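Local coordinates for glucosamine-6-phosphate deaminase (Thermotoga maritima, PDB 1J5X), which is a SIS-domain protein whose single chain builds two alpha/beta units, each around a parallel sheet, at residues A[15-20]-A[318-323]; A[157-162]-A[234-239]. All blocks are in the same frame, centred on the assembly; numbering follows the deposited sequence.

Both contacts lie on the same side of the chain's centre, with centres about 7 Å apart, and share the region where the N-terminal helix 15-25 meets helices of the four-stranded unit. Along the chain the order is 15-20, 157-162, 234-239, 318-323, so contact 1 encloses contact 2. Helix 15-25 packs on helix 313-326 in contact 1; in contact 2 the loop between strand 147-150 and helix 162-179 packs on the end of helix 222-238. E19 and A157 join the two directly through a probable hydrogen bond. Together they tie the chain's start and the loop after the last strand of its five-stranded sheet to helices of its four-stranded unit.

Contact 1: A[15-20]-A[318-323]; sequences KTLKEI and LGYQKA
L17 lays its side chain over one face of the Y320 ring, in a helix-helix packing that sets helix 15-25, at the start of this SIS-family chain, against helix 313-326 near its end. The contact is purely apolar, with no hydrogen bond between the two segments, and the CA atoms of L17 and Y320 are 7.2 Å apart.

The main interaction is CH-pi. CD1 of L17 stands 4.0 Å from the centroid of the Y320 ring and only 2° off the ring normal, so the methyl sits over the middle of the face, its CG-CD1 bond running across the ring. The side chains cross at about a right angle. With chi1 at -177° the Y320 ring swings away from its own backbone N and out toward helix 15-25.

Ordinary apolar packing completes the contact. I20, three residues on from L17, meets the base of the tyrosine, with CD1 of I20 4.2 Å from CB of Y320. W201 of helix 184-205 touches both L17 and Y320, while F197 of that helix and M237 of helix 222-238 pack on I20, so further helices border the pair.

On the same face, CB of L17 lies above CE2 of Y320 at 3.5 Å, and the second methyl, CD2 of L17, lies 3.7 Å from OH of Y320.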
ATOM      1  N   LYS A  15      14.947   1.728  13.432  1.00 24.64           N
ATOM      2  CA  LYS A  15      13.990   0.621  13.466  1.00 24.87           C
ATOM      3  C   LYS A  15      13.202   0.578  12.131  1.00 25.58           C
ATOM      4  O   LYS A  15      12.875  -0.510  11.632  1.00 24.69           O
ATOM      5  CB  LYS A  15      13.004   0.826  14.604  1.00 27.04           C
ATOM      6  CG  LYS A  15      11.877  -0.211  14.784  1.00 30.26           C
ATOM      7  CD  LYS A  15      12.273  -1.680  14.873  1.00 33.29           C
ATOM      8  CE  LYS A  15      13.064  -2.038  16.094  1.00 36.75           C
ATOM      9  NZ  LYS A  15      12.738  -3.466  16.477  1.00 34.44           N
ATOM     10  N   THR A  16      12.910   1.767  11.604  1.00 24.62           N
ATOM     11  CA  THR A  16      12.177   1.886  10.339  1.00 26.24           C
ATOM     12  C   THR A  16      12.999   1.223   9.223  1.00 26.77           C
ATOM     13  O   THR A  16      12.476   0.348   8.485  1.00 25.01           O
ATOM     14  CB  THR A  16      11.845   3.365  10.071  1.00 27.14           C
ATOM     15  OG1 THR A  16      11.013   3.833  11.159  1.00 24.22           O
ATOM     16  CG2 THR A  16      11.107   3.548   8.747  1.00 27.63           C
ATOM     17  N   LEU A  17      14.282   1.585   9.103  1.00 24.91           N
ATOM     18  CA  LEU A  17      15.115   0.940   8.086  1.00 23.81           C
ATOM     19  C   LEU A  17      15.098  -0.584   8.282  1.00 23.24           C
ATOM     20  O   LEU A  17      15.025  -1.366   7.302  1.00 25.47           O
ATOM     21  CB  LEU A  17      16.559   1.461   8.176  1.00 26.50           C
ATOM     22  CG  LEU A  17      17.458   0.804   7.099  1.00 29.59           C
ATOM     23  CD1 LEU A  17      16.885   1.087   5.720  1.00 26.05           C
ATOM     24  CD2 LEU A  17      18.882   1.387   7.164  1.00 28.75           C
ATOM     25  N   LYS A  18      15.158  -1.053   9.538  1.00 23.52           N
ATOM     26  CA  LYS A  18      15.128  -2.498   9.775  1.00 24.39           C
ATOM     27  C   LYS A  18      13.845  -3.149   9.239  1.00 24.51           C
ATOM     28  O   LYS A  18      13.865  -4.203   8.580  1.00 21.88           O
ATOM     29  CB  LYS A  18      15.248  -2.823  11.263  1.00 29.30           C
ATOM     30  CG  LYS A  18      15.167  -4.324  11.600  1.00 28.41           C
ATOM     31  CD  LYS A  18      13.791  -4.805  11.989  1.00 35.54           C
ATOM     32  CE  LYS A  18      13.819  -6.281  12.404  1.00 35.32           C
ATOM     33  NZ  LYS A  18      12.476  -6.863  12.613  1.00 30.36           N
ATOM     34  N   GLU A  19      12.721  -2.526   9.558  1.00 21.42           N
ATOM     35  CA  GLU A  19      11.457  -3.065   9.100  1.00 22.12           C
ATOM     36  C   GLU A  19      11.305  -2.915   7.555  1.00 21.86           C
ATOM     37  O   GLU A  19      10.718  -3.755   6.922  1.00 26.03           O
ATOM     38  CB  GLU A  19      10.354  -2.372   9.907  1.00 23.06           C
ATOM     39  CG  GLU A  19      10.525  -2.850  11.387  1.00 24.52           C
ATOM     40  CD  GLU A  19       9.570  -2.249  12.422  1.00 21.79           C
ATOM     41  OE1 GLU A  19       8.963  -1.217  12.151  1.00 22.01           O
ATOM     42  OE2 GLU A  19       9.469  -2.829  13.503  1.00 25.12           O
ATOM     43  N   ILE A  20      11.822  -1.881   6.941  1.00 23.32           N
ATOM     44  CA  ILE A  20      11.759  -1.818   5.449  1.00 24.36           C
ATOM     45  C   ILE A  20      12.580  -3.026   4.915  1.00 27.36           C
ATOM     46  O   ILE A  20      12.146  -3.820   4.039  1.00 24.38           O
ATOM     47  CB  ILE A  20      12.389  -0.513   4.932  1.00 23.66           C
ATOM     48  CG1 ILE A  20      11.562   0.669   5.428  1.00 22.42           C
ATOM     49  CG2 ILE A  20      12.497  -0.524   3.403  1.00 25.46           C
ATOM     50  CD1 ILE A  20      12.112   2.000   4.902  1.00 21.83           C
ATOM     51  N   LEU A 318      12.867   5.482  -0.995  1.00 21.43           N
ATOM     52  CA  LEU A 318      13.002   6.880  -1.362  1.00 25.05           C
ATOM     53  C   LEU A 318      12.750   7.710  -0.100  1.00 25.74           C
ATOM     54  O   LEU A 318      13.534   8.617   0.228  1.00 23.78           O
ATOM     55  CB  LEU A 318      11.974   7.266  -2.423  1.00 23.32           C
ATOM     56  CG  LEU A 318      11.964   8.763  -2.783  1.00 24.21           C
ATOM     57  CD1 LEU A 318      13.325   9.226  -3.442  1.00 23.90           C
ATOM     58  CD2 LEU A 318      10.858   8.979  -3.782  1.00 22.89           C
ATOM     59  N   GLY A 319      11.698   7.359   0.636  1.00 24.42           N
ATOM     60  CA  GLY A 319      11.373   8.152   1.816  1.00 27.22           C
ATOM     61  C   GLY A 319      12.538   8.139   2.798  1.00 27.78           C
ATOM     62  O   GLY A 319      12.939   9.198   3.357  1.00 25.63           O
ATOM     63  N   TYR A 320      13.061   6.940   3.036  1.00 25.34           N
ATOM     64  CA  TYR A 320      14.164   6.784   3.987  1.00 26.50           C
ATOM     65  C   TYR A 320      15.396   7.584   3.543  1.00 29.26           C
ATOM     66  O   TYR A 320      15.938   8.423   4.282  1.00 28.38           O
ATOM     67  CB  TYR A 320      14.520   5.327   4.144  1.00 28.33           C
ATOM     68  CG  TYR A 320      15.611   5.143   5.180  1.00 31.07           C
ATOM     69  CD1 TYR A 320      16.956   5.247   4.831  1.00 30.18           C
ATOM     70  CD2 TYR A 320      15.283   4.947   6.523  1.00 31.74           C
ATOM     71  CE1 TYR A 320      17.952   5.156   5.809  1.00 32.39           C
ATOM     72  CE2 TYR A 320      16.264   4.865   7.501  1.00 33.91           C
ATOM     73  CZ  TYR A 320      17.592   4.972   7.141  1.00 34.74           C
ATOM     74  OH  TYR A 320      18.557   4.922   8.157  1.00 38.52           O
ATOM     75  N   GLN A 321      15.828   7.347   2.326  1.00 28.71           N
ATOM     76  CA  GLN A 321      17.003   8.043   1.839  1.00 30.66           C
ATOM     77  C   GLN A 321      16.797   9.545   1.815  1.00 30.92           C
ATOM     78  O   GLN A 321      17.741  10.312   2.098  1.00 30.60           O
ATOM     79  CB  GLN A 321      17.397   7.514   0.434  1.00 28.74           C
ATOM     80  CG  GLN A 321      17.866   6.029   0.481  1.00 31.75           C
ATOM     81  CD  GLN A 321      18.526   5.564  -0.827  1.00 31.68           C
ATOM     82  OE1 GLN A 321      18.901   6.516  -1.669  1.00 29.04           O
ATOM     83  NE2 GLN A 321      18.668   4.353  -1.076  1.00 33.35           N
ATOM     84  N   LYS A 322      15.582   9.993   1.481  1.00 26.89           N
ATOM     85  CA  LYS A 322      15.350  11.433   1.428  1.00 26.37           C
ATOM     86  C   LYS A 322      15.396  12.030   2.819  1.00 26.77           C
ATOM     87  O   LYS A 322      15.830  13.192   2.975  1.00 30.08           O
ATOM     88  CB  LYS A 322      13.990  11.796   0.791  1.00 25.87           C
ATOM     89  CG  LYS A 322      13.652  13.303   0.816  1.00 24.66           C
ATOM     90  CD  LYS A 322      14.478  14.143  -0.169  1.00 27.55           C
ATOM     91  CE  LYS A 322      14.162  15.637   0.012  1.00 26.91           C
ATOM     92  NZ  LYS A 322      14.822  16.526  -0.973  1.00 29.78           N
ATOM     93  N   ALA A 323      14.940  11.288   3.816  1.00 25.09           N
ATOM     94  CA  ALA A 323      14.970  11.835   5.160  1.00 28.63           C
ATOM     95  C   ALA A 323      16.438  12.028   5.594  1.00 30.87           C
ATOM     96  O   ALA A 323      16.803  13.051   6.188  1.00 31.82           O
ATOM     97  CB  ALA A 323      14.299  10.923   6.096  1.00 24.38           C
TER

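Contact 2: A[157-162]-A[234-239]; sequences AIVMTK and CIEMSL
V159 fits against E236 and selenomethionine M237, two consecutive residues in the last turn of helix 222-238, and the loop around it is joined to that helix partly by direct packing and partly through two waters. Just before V159, I158 contributes its carbonyl: one water donates to both O of I158 and OE2 of E236, its oxygen 3.0 Å from that OE2. The same carbonyl also accepts from R109.

V159 is the residue of the loop most covered by the helix. Its CG1 is anti to the backbone N (chi1 -180°) and reaches both partners, lying 3.4 Å from OE1 of E236 and 3.7 Å from CE of M237. CG2 of V159 rests 3.8 Å from CB of E236, and the two side chains run past each other in opposite directions.

At M160, also selenomethionine, the backbone takes over: its N donates to a second water, which in turn donates to OE1 of E236 at 2.9 Å. Each carboxylate oxygen of E236 thus receives one water, and the pair of bridges links the glutamate to the loop backbone before and after V159. The carbonyl of M160 accepts from K233.

T161 occupies the N-cap position of helix 162-179 without a capping bond from its side chain. Its CG2 meets CE of M237 at 3.5 Å, the side chains crossing at about a right angle. The selenomethionine chain is extended beyond CG (chi2 -180°, chi3 -170°), which brings its terminal methyl against both CG1 of V159 and CG2 of T161.

The loop, which follows strand 147-150 and leads into helix 162-179, runs between helix 222-238 and helix 15-25, with V159 and T161 buried; E19 and I20 of helix 15-25 touch T161, with Q316 of helix 313-326 also against T161.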
ATOM      1  N   ALA A 157       7.783   0.564  14.217  1.00 25.86           N
ATOM      2  CA  ALA A 157       7.926   1.935  13.852  1.00 26.47           C
ATOM      3  C   ALA A 157       6.597   2.628  13.677  1.00 30.01           C
ATOM      4  O   ALA A 157       5.562   1.949  13.469  1.00 27.56           O
ATOM      5  CB  ALA A 157       8.749   2.030  12.608  1.00 28.43           C
ATOM      6  N   ILE A 158       6.635   3.966  13.777  1.00 26.71           N
ATOM      7  CA  ILE A 158       5.459   4.803  13.573  1.00 30.54           C
ATOM      8  C   ILE A 158       4.954   4.568  12.141  1.00 30.42           C
ATOM      9  O   ILE A 158       3.770   4.339  11.930  1.00 28.95           O
ATOM     10  CB  ILE A 158       5.788   6.351  13.677  1.00 33.15           C
ATOM     11  CG1 ILE A 158       6.226   6.694  15.087  1.00 36.15           C
ATOM     12  CG2 ILE A 158       4.562   7.218  13.307  1.00 32.04           C
ATOM     13  CD1 ILE A 158       5.500   5.850  16.138  1.00 34.99           C
ATOM     14  N   VAL A 159       5.850   4.667  11.167  1.00 28.16           N
ATOM     15  CA  VAL A 159       5.444   4.476   9.776  1.00 27.08           C
ATOM     16  C   VAL A 159       5.299   3.018   9.396  1.00 25.74           C
ATOM     17  O   VAL A 159       6.156   2.170   9.703  1.00 23.28           O
ATOM     18  CB  VAL A 159       6.451   5.169   8.843  1.00 27.86           C
ATOM     19  CG1 VAL A 159       6.058   4.993   7.375  1.00 25.78           C
ATOM     20  CG2 VAL A 159       6.502   6.644   9.208  1.00 27.44           C
HETATM   21  N   MSE A 160       4.168   2.703   8.754  1.00 23.90           N
HETATM   22  CA  MSE A 160       3.941   1.341   8.299  1.00 24.09           C
HETATM   23  C   MSE A 160       4.803   1.082   7.087  1.00 22.99           C
HETATM   24  O   MSE A 160       4.864   1.900   6.169  1.00 21.64           O
HETATM   25  CB  MSE A 160       2.456   1.139   7.942  1.00 26.62           C
HETATM   26  CG  MSE A 160       1.656   0.800   9.155  1.00 30.63           C
HETATM   27 SE   MSE A 160      -0.296   0.734   8.746  1.00 42.58          SE
HETATM   28  CE  MSE A 160      -0.076  -0.404   7.178  1.00 18.49           C
ATOM     29  N   THR A 161       5.465  -0.089   7.074  1.00 24.23           N
ATOM     30  CA  THR A 161       6.326  -0.431   5.973  1.00 21.61           C
ATOM     31  C   THR A 161       5.971  -1.855   5.561  1.00 23.23           C
ATOM     32  O   THR A 161       5.062  -2.067   4.722  1.00 21.52           O
ATOM     33  CB  THR A 161       7.894  -0.301   6.359  1.00 20.08           C
ATOM     34  OG1 THR A 161       8.187  -1.048   7.557  1.00 21.24           O
ATOM     35  CG2 THR A 161       8.246   1.167   6.576  1.00 21.32           C
ATOM     36  N   LYS A 162       6.639  -2.815   6.166  1.00 20.59           N
ATOM     37  CA  LYS A 162       6.437  -4.234   5.843  1.00 22.65           C
ATOM     38  C   LYS A 162       5.030  -4.746   6.112  1.00 23.62           C
ATOM     39  O   LYS A 162       4.575  -5.658   5.440  1.00 23.87           O
ATOM     40  CB  LYS A 162       7.422  -5.099   6.645  1.00 24.37           C
ATOM     41  CG  LYS A 162       7.165  -5.145   8.139  1.00 25.84           C
ATOM     42  CD  LYS A 162       8.322  -5.931   8.816  1.00 28.32           C
ATOM     43  CE  LYS A 162       7.961  -6.535  10.162  1.00 30.07           C
ATOM     44  NZ  LYS A 162       9.097  -7.287  10.830  1.00 29.71           N
ATOM     45  N   CYS A 234       6.554   8.935   1.843  1.00 20.73           N
ATOM     46  CA  CYS A 234       7.495  10.042   1.716  1.00 21.98           C
ATOM     47  C   CYS A 234       7.060  11.255   2.469  1.00 24.13           C
ATOM     48  O   CYS A 234       7.911  12.072   2.869  1.00 21.53           O
ATOM     49  CB  CYS A 234       7.735  10.406   0.289  1.00 20.18           C
ATOM     50  SG  CYS A 234       8.602   8.993  -0.556  1.00 23.42           S
ATOM     51  N   ILE A 235       5.753  11.381   2.681  1.00 22.94           N
ATOM     52  CA  ILE A 235       5.281  12.527   3.458  1.00 22.34           C
ATOM     53  C   ILE A 235       5.665  12.296   4.888  1.00 23.12           C
ATOM     54  O   ILE A 235       6.308  13.158   5.492  1.00 25.50           O
ATOM     55  CB  ILE A 235       3.713  12.703   3.346  1.00 23.85           C
ATOM     56  CG1 ILE A 235       3.364  13.257   1.964  1.00 25.11           C
ATOM     57  CG2 ILE A 235       3.205  13.618   4.471  1.00 24.83           C
ATOM     58  CD1 ILE A 235       1.838  13.060   1.495  1.00 25.10           C
ATOM     59  N   GLU A 236       5.334  11.133   5.431  1.00 21.91           N
ATOM     60  CA  GLU A 236       5.625  10.859   6.800  1.00 24.10           C
ATOM     61  C   GLU A 236       7.116  10.735   7.121  1.00 28.90           C
ATOM     62  O   GLU A 236       7.601  11.289   8.122  1.00 26.37           O
ATOM     63  CB  GLU A 236       4.976   9.574   7.265  1.00 22.53           C
ATOM     64  CG  GLU A 236       3.442   9.553   7.284  1.00 23.86           C
ATOM     65  CD  GLU A 236       2.901   8.161   7.643  1.00 27.31           C
ATOM     66  OE1 GLU A 236       3.437   7.154   7.118  1.00 33.19           O
ATOM     67  OE2 GLU A 236       1.935   8.038   8.419  1.00 34.77           O
HETATM   68  N   MSE A 237       7.853  10.005   6.284  1.00 27.63           N
HETATM   69  CA  MSE A 237       9.265   9.766   6.622  1.00 25.56           C
HETATM   70  C   MSE A 237      10.198  10.921   6.432  1.00 27.48           C
HETATM   71  O   MSE A 237      11.096  11.156   7.267  1.00 27.46           O
HETATM   72  CB  MSE A 237       9.811   8.587   5.780  1.00 24.87           C
HETATM   73  CG  MSE A 237       9.259   7.286   6.195  1.00 17.40           C
HETATM   74 SE   MSE A 237      10.121   5.868   4.962  1.00 39.49          SE
HETATM   75  CE  MSE A 237       9.080   4.389   5.414  1.00 25.99           C
ATOM     76  N   SER A 238       9.981  11.618   5.327  1.00 26.73           N
ATOM     77  CA  SER A 238      10.890  12.657   4.902  1.00 29.84           C
ATOM     78  C   SER A 238      10.383  14.075   4.844  1.00 27.71           C
ATOM     79  O   SER A 238      11.137  14.970   4.478  1.00 26.99           O
ATOM     80  CB  SER A 238      11.423  12.273   3.527  1.00 28.42           C
ATOM     81  OG  SER A 238      10.555  12.712   2.474  1.00 28.27           O
ATOM     82  N   LEU A 239       9.099  14.271   5.137  1.00 28.39           N
ATOM     83  CA  LEU A 239       8.486  15.581   5.046  1.00 25.56           C
ATOM     84  C   LEU A 239       8.554  16.237   3.680  1.00 28.38           C
ATOM     85  O   LEU A 239       8.721  17.445   3.563  1.00 28.59           O
ATOM     86  CB  LEU A 239       9.107  16.512   6.130  1.00 26.55           C
ATOM     87  CG  LEU A 239       8.997  15.919   7.533  1.00 25.74           C
ATOM     88  CD1 LEU A 239       9.531  16.956   8.640  1.00 26.61           C
ATOM     89  CD2 LEU A 239       7.547  15.636   7.849  1.00 29.09           C
TER
HETATM   90  O   HOH W   1       1.510   6.368  10.905  1.00 50.39           O
HETATM   91  O   HOH W   2       2.055   4.749   7.841  1.00 22.87           O